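Local coordinates for membrane-bound lytic murein transglycosylase (Agrobacterium tumefaciens, PDB 2PNW), which probably cleaves the glycan strands of bacterial peptidoglycan, as expected of an MltA-type lytic murein transglycosylase, at residues 23-32 / 315-323. Sequence-based numbering, arbitrary orientation.
Sequences DDPRKLFPAM and PFARLMLAL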
ATOM      1  N   ASP A  23     -19.955   0.961  13.914  1.00 28.23           N
ATOM      2  CA  ASP A  23     -19.301   0.529  12.669  1.00 27.55           C
ATOM      3  C   ASP A  23     -20.068  -0.609  12.000  1.00 27.13           C
ATOM      4  O   ASP A  23     -20.638  -1.469  12.677  1.00 26.12           O
ATOM      5  CB  ASP A  23     -17.847   0.112  12.943  1.00 27.36           C
ATOM      6  CG  ASP A  23     -17.025  -0.061  11.655  1.00 29.28           C
ATOM      7  OD1 ASP A  23     -17.213   0.726  10.692  1.00 27.44           O
ATOM      8  OD2 ASP A  23     -16.186  -0.983  11.619  1.00 28.48           O
ATOM      9  N   ASP A  24     -20.097  -0.597  10.667  1.00 26.77           N
ATOM     10  CA  ASP A  24     -20.699  -1.668   9.884  1.00 26.47           C
ATOM     11  C   ASP A  24     -19.590  -2.376   9.091  1.00 25.52           C
ATOM     12  O   ASP A  24     -19.263  -1.932   7.985  1.00 25.97           O
ATOM     13  CB  ASP A  24     -21.756  -1.112   8.905  1.00 26.91           C
ATOM     14  CG  ASP A  24     -22.314  -2.187   7.964  1.00 28.78           C
ATOM     15  OD1 ASP A  24     -21.964  -3.384   8.110  1.00 26.57           O
ATOM     16  OD2 ASP A  24     -23.107  -1.839   7.055  1.00 28.17           O
ATOM     17  N   PRO A  25     -19.004  -3.455   9.647  1.00 24.34           N
ATOM     18  CA  PRO A  25     -17.897  -4.150   8.946  1.00 22.73           C
ATOM     19  C   PRO A  25     -18.311  -5.244   7.936  1.00 22.52           C
ATOM     20  O   PRO A  25     -17.511  -6.176   7.644  1.00 21.60           O
ATOM     21  CB  PRO A  25     -17.088  -4.743  10.113  1.00 23.03           C
ATOM     22  CG  PRO A  25     -18.171  -5.143  11.117  1.00 22.72           C
ATOM     23  CD  PRO A  25     -19.244  -4.035  10.988  1.00 24.28           C
ATOM     24  N   ARG A  26     -19.519  -5.150   7.383  1.00 20.43           N
ATOM     25  CA  ARG A  26     -19.993  -6.194   6.455  1.00 20.76           C
ATOM     26  C   ARG A  26     -19.125  -6.398   5.217  1.00 20.22           C
ATOM     27  O   ARG A  26     -19.032  -7.521   4.738  1.00 20.26           O
ATOM     28  CB  ARG A  26     -21.471  -5.983   6.047  1.00 20.58           C
ATOM     29  CG  ARG A  26     -22.423  -6.545   7.091  1.00 19.24           C
ATOM     30  CD  ARG A  26     -23.897  -6.307   6.700  1.00 22.50           C
ATOM     31  NE  ARG A  26     -24.194  -4.877   6.653  1.00 23.90           N
ATOM     32  CZ  ARG A  26     -25.363  -4.362   6.279  1.00 28.37           C
ATOM     33  NH1 ARG A  26     -26.376  -5.161   5.958  1.00 27.49           N
ATOM     34  NH2 ARG A  26     -25.514  -3.049   6.244  1.00 27.18           N
ATOM     35  N   LYS A  27     -18.488  -5.338   4.715  1.00 19.22           N
ATOM     36  CA  LYS A  27     -17.619  -5.487   3.523  1.00 20.58           C
ATOM     37  C   LYS A  27     -16.356  -6.319   3.788  1.00 19.91           C
ATOM     38  O   LYS A  27     -15.673  -6.738   2.847  1.00 20.73           O
ATOM     39  CB  LYS A  27     -17.194  -4.133   2.981  1.00 20.83           C
ATOM     40  CG  LYS A  27     -18.316  -3.352   2.320  1.00 22.95           C
ATOM     41  CD  LYS A  27     -17.782  -2.057   1.716  1.00 28.12           C
ATOM     42  CE  LYS A  27     -18.950  -1.247   1.139  1.00 31.84           C
ATOM     43  NZ  LYS A  27     -18.458  -0.068   0.385  1.00 33.90           N
ATOM     44  N   LEU A  28     -16.056  -6.561   5.059  1.00 18.72           N
ATOM     45  CA  LEU A  28     -14.876  -7.367   5.403  1.00 18.73           C
ATOM     46  C   LEU A  28     -15.095  -8.834   5.153  1.00 18.77           C
ATOM     47  O   LEU A  28     -14.137  -9.576   5.077  1.00 18.77           O
ATOM     48  CB  LEU A  28     -14.477  -7.177   6.864  1.00 18.29           C
ATOM     49  CG  LEU A  28     -14.151  -5.751   7.318  1.00 18.91           C
ATOM     50  CD1 LEU A  28     -13.408  -5.846   8.633  1.00 20.59           C
ATOM     51  CD2 LEU A  28     -13.326  -4.956   6.293  1.00 20.06           C
ATOM     52  N   PHE A  29     -16.357  -9.269   5.038  1.00 18.21           N
ATOM     53  CA  PHE A  29     -16.625 -10.692   4.879  1.00 17.91           C
ATOM     54  C   PHE A  29     -16.267 -11.225   3.485  1.00 17.89           C
ATOM     55  O   PHE A  29     -15.527 -12.236   3.386  1.00 17.11           O
ATOM     56  CB  PHE A  29     -18.048 -11.012   5.361  1.00 19.04           C
ATOM     57  CG  PHE A  29     -18.158 -10.956   6.855  1.00 20.30           C
ATOM     58  CD1 PHE A  29     -18.271  -9.731   7.512  1.00 20.15           C
ATOM     59  CD2 PHE A  29     -18.070 -12.117   7.611  1.00 21.54           C
ATOM     60  CE1 PHE A  29     -18.334  -9.665   8.895  1.00 20.70           C
ATOM     61  CE2 PHE A  29     -18.121 -12.064   9.010  1.00 23.01           C
ATOM     62  CZ  PHE A  29     -18.258 -10.826   9.649  1.00 23.19           C
ATOM     63  N   PRO A  30     -16.702 -10.529   2.408  1.00 17.44           N
ATOM     64  CA  PRO A  30     -16.139 -10.929   1.123  1.00 17.58           C
ATOM     65  C   PRO A  30     -14.611 -10.806   1.045  1.00 17.15           C
ATOM     66  O   PRO A  30     -13.983 -11.596   0.370  1.00 16.99           O
ATOM     67  CB  PRO A  30     -16.776  -9.954   0.122  1.00 18.17           C
ATOM     68  CG  PRO A  30     -18.024  -9.486   0.776  1.00 18.47           C
ATOM     69  CD  PRO A  30     -17.691  -9.437   2.257  1.00 18.16           C
ATOM     70  N   ALA A  31     -14.035  -9.789   1.677  1.00 16.63           N
ATOM     71  CA  ALA A  31     -12.577  -9.625   1.641  1.00 16.63           C
ATOM     72  C   ALA A  31     -11.910 -10.806   2.356  1.00 15.85           C
ATOM     73  O   ALA A  31     -10.918 -11.344   1.861  1.00 16.53           O
ATOM     74  CB  ALA A  31     -12.162  -8.296   2.282  1.00 16.14           C
ATOM     75  N   MET A  32     -12.447 -11.198   3.512  1.00 14.80           N
ATOM     76  CA  MET A  32     -11.914 -12.375   4.241  1.00 15.47           C
ATOM     77  C   MET A  32     -12.041 -13.651   3.382  1.00 16.46           C
ATOM     78  O   MET A  32     -11.144 -14.509   3.373  1.00 16.61           O
ATOM     79  CB  MET A  32     -12.640 -12.558   5.592  1.00 16.04           C
ATOM     80  CG  MET A  32     -12.178 -11.578   6.729  1.00 16.40           C
ATOM     81  SD  MET A  32     -12.779 -12.039   8.427  1.00 12.05           S
ATOM     82  CE  MET A  32     -14.526 -11.692   8.121  1.00 20.72           C
ATOM     83  N   PRO A 315     -15.911  11.509  13.236  1.00 35.34           N
ATOM     84  CA  PRO A 315     -14.603  10.900  13.442  1.00 33.69           C
ATOM     85  C   PRO A 315     -14.444   9.533  12.765  1.00 32.21           C
ATOM     86  O   PRO A 315     -15.386   8.742  12.710  1.00 31.56           O
ATOM     87  CB  PRO A 315     -14.512  10.758  14.965  1.00 34.29           C
ATOM     88  CG  PRO A 315     -15.917  10.811  15.452  1.00 35.10           C
ATOM     89  CD  PRO A 315     -16.626  11.714  14.510  1.00 35.33           C
ATOM     90  N   PHE A 316     -13.246   9.287  12.244  1.00 30.20           N
ATOM     91  CA  PHE A 316     -12.886   8.005  11.644  1.00 28.27           C
ATOM     92  C   PHE A 316     -12.754   6.958  12.751  1.00 27.42           C
ATOM     93  O   PHE A 316     -11.941   7.107  13.661  1.00 26.99           O
ATOM     94  CB  PHE A 316     -11.541   8.179  10.907  1.00 28.08           C
ATOM     95  CG  PHE A 316     -11.131   6.986  10.074  1.00 27.32           C
ATOM     96  CD1 PHE A 316     -11.410   6.958   8.715  1.00 26.14           C
ATOM     97  CD2 PHE A 316     -10.443   5.911  10.643  1.00 27.76           C
ATOM     98  CE1 PHE A 316     -11.026   5.870   7.915  1.00 26.11           C
ATOM     99  CE2 PHE A 316     -10.053   4.812   9.845  1.00 26.28           C
ATOM    100  CZ  PHE A 316     -10.354   4.805   8.478  1.00 26.39           C
ATOM    101  N   ALA A 317     -13.564   5.909  12.682  1.00 27.04           N
ATOM    102  CA  ALA A 317     -13.496   4.813  13.646  1.00 26.13           C
ATOM    103  C   ALA A 317     -14.081   3.575  12.996  1.00 24.94           C
ATOM    104  O   ALA A 317     -15.296   3.385  13.005  1.00 25.01           O
ATOM    105  CB  ALA A 317     -14.272   5.160  14.943  1.00 26.70           C
ATOM    106  N   ARG A 318     -13.219   2.725  12.436  1.00 23.34           N
ATOM    107  CA  ARG A 318     -13.720   1.580  11.680  1.00 22.60           C
ATOM    108  C   ARG A 318     -12.767   0.410  11.717  1.00 20.89           C
ATOM    109  O   ARG A 318     -11.568   0.576  11.938  1.00 20.79           O
ATOM    110  CB  ARG A 318     -14.036   1.966  10.224  1.00 22.26           C
ATOM    111  CG  ARG A 318     -12.861   2.382   9.392  1.00 23.32           C
ATOM    112  CD  ARG A 318     -13.291   2.773   7.975  1.00 24.52           C
ATOM    113  NE  ARG A 318     -13.903   4.109   7.909  1.00 26.15           N
ATOM    114  CZ  ARG A 318     -14.028   4.824   6.785  1.00 29.64           C
ATOM    115  NH1 ARG A 318     -13.584   4.345   5.623  1.00 24.92           N
ATOM    116  NH2 ARG A 318     -14.599   6.026   6.813  1.00 29.53           N
ATOM    117  N   LEU A 319     -13.334  -0.774  11.534  1.00 20.42           N
ATOM    118  CA  LEU A 319     -12.568  -2.008  11.398  1.00 19.49           C
ATOM    119  C   LEU A 319     -12.095  -2.182   9.967  1.00 19.30           C
ATOM    120  O   LEU A 319     -12.877  -2.027   9.016  1.00 19.38           O
ATOM    121  CB  LEU A 319     -13.419  -3.204  11.801  1.00 19.56           C
ATOM    122  CG  LEU A 319     -12.670  -4.543  11.965  1.00 20.09           C
ATOM    123  CD1 LEU A 319     -11.595  -4.457  13.080  1.00 19.80           C
ATOM    124  CD2 LEU A 319     -13.656  -5.634  12.269  1.00 21.05           C
ATOM    125  N   MET A 320     -10.820  -2.530   9.826  1.00 18.38           N
ATOM    126  CA  MET A 320     -10.194  -2.617   8.507  1.00 18.23           C
ATOM    127  C   MET A 320      -9.412  -3.918   8.438  1.00 18.83           C
ATOM    128  O   MET A 320      -9.232  -4.590   9.451  1.00 18.61           O
ATOM    129  CB  MET A 320      -9.253  -1.412   8.299  1.00 18.23           C
ATOM    130  CG  MET A 320      -9.915   0.012   8.477  1.00 18.59           C
ATOM    131  SD  MET A 320      -8.723   1.355   8.189  1.00 15.21           S
ATOM    132  CE  MET A 320      -8.857   1.355   6.399  1.00 18.71           C
ATOM    133  N   LEU A 321      -8.969  -4.305   7.241  1.00 18.69           N
ATOM    134  CA  LEU A 321      -8.072  -5.444   7.138  1.00 17.78           C
ATOM    135  C   LEU A 321      -6.733  -4.983   6.606  1.00 17.71           C
ATOM    136  O   LEU A 321      -6.671  -4.095   5.752  1.00 16.96           O
ATOM    137  CB  LEU A 321      -8.638  -6.537   6.234  1.00 18.30           C
ATOM    138  CG  LEU A 321      -9.934  -7.206   6.729  1.00 17.96           C
ATOM    139  CD1 LEU A 321     -10.551  -7.972   5.576  1.00 17.62           C
ATOM    140  CD2 LEU A 321      -9.640  -8.132   7.900  1.00 20.48           C
ATOM    141  N   ALA A 322      -5.665  -5.598   7.115  1.00 17.32           N
ATOM    142  CA  ALA A 322      -4.302  -5.297   6.638  1.00 17.06           C
ATOM    143  C   ALA A 322      -4.076  -5.999   5.311  1.00 16.94           C
ATOM    144  O   ALA A 322      -3.847  -7.204   5.286  1.00 17.45           O
ATOM    145  CB  ALA A 322      -3.269  -5.771   7.668  1.00 16.92           C
ATOM    146  N   LEU A 323      -4.170  -5.263   4.204  1.00 16.26           N
ATOM    147  CA  LEU A 323      -4.153  -5.905   2.890  1.00 16.64           C
ATOM    148  C   LEU A 323      -3.028  -5.376   1.989  1.00 16.56           C
ATOM    149  O   LEU A 323      -2.945  -5.736   0.817  1.00 16.79           O
ATOM    150  CB  LEU A 323      -5.519  -5.725   2.200  1.00 16.53           C
ATOM    151  CG  LEU A 323      -6.667  -6.516   2.871  1.00 18.48           C
ATOM    152  CD1 LEU A 323      -7.946  -6.123   2.179  1.00 20.57           C
ATOM    153  CD2 LEU A 323      -6.425  -8.017   2.772  1.00 19.04           C
TER
HETATM  154  O   HOH W   1     -17.514   3.471  10.555  1.00 29.53           O
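Leu28 of the N-terminal helix 28-39 packs against Leu319 and Leu321 of strand 316-324, which belongs to a domain probably related to the double-psi beta-barrels. Residues 23-32 lie along one side of the strand, and the axes of the short segments 28-32 and 316-323 approach to 9.6 Å at an angle of 18°. Packing is close around Leu28 and Leu321: Leu28 CD1 sits 3.7 Å from Leu319 CD2, while Leu28 CD2 turns to Leu321 CG, the side chains of Leu28 and Leu321 running past one another antiparallel. Leu321 CD1 also reaches Ala31 CB at 3.7 Å, while the Met32 side chain lies at about a right angle to that of Leu321, its CG touching CD1. Helix 72-82 adds Ala75 and Phe79 beside Pro25 and Leu319. The Asp23 end is polar, and its looser side lies at partly exposed Ala317 and Arg318, where a water donates to Asp23 OD1 (2.8 Å) and, weakly, to Ala317 O. Buried Asp23 itself is shared: Arg285 forms a salt bridge with OD1 and also donates to Leu319 O, pinning carboxylate and strand together. With CG trans to its own backbone N (chi1 -168°), Asp23 extends to the strand, where Leu319 N donates to Asp23 OD2 at 2.9 Å, nearly straight but 47° out of the carboxylate plane.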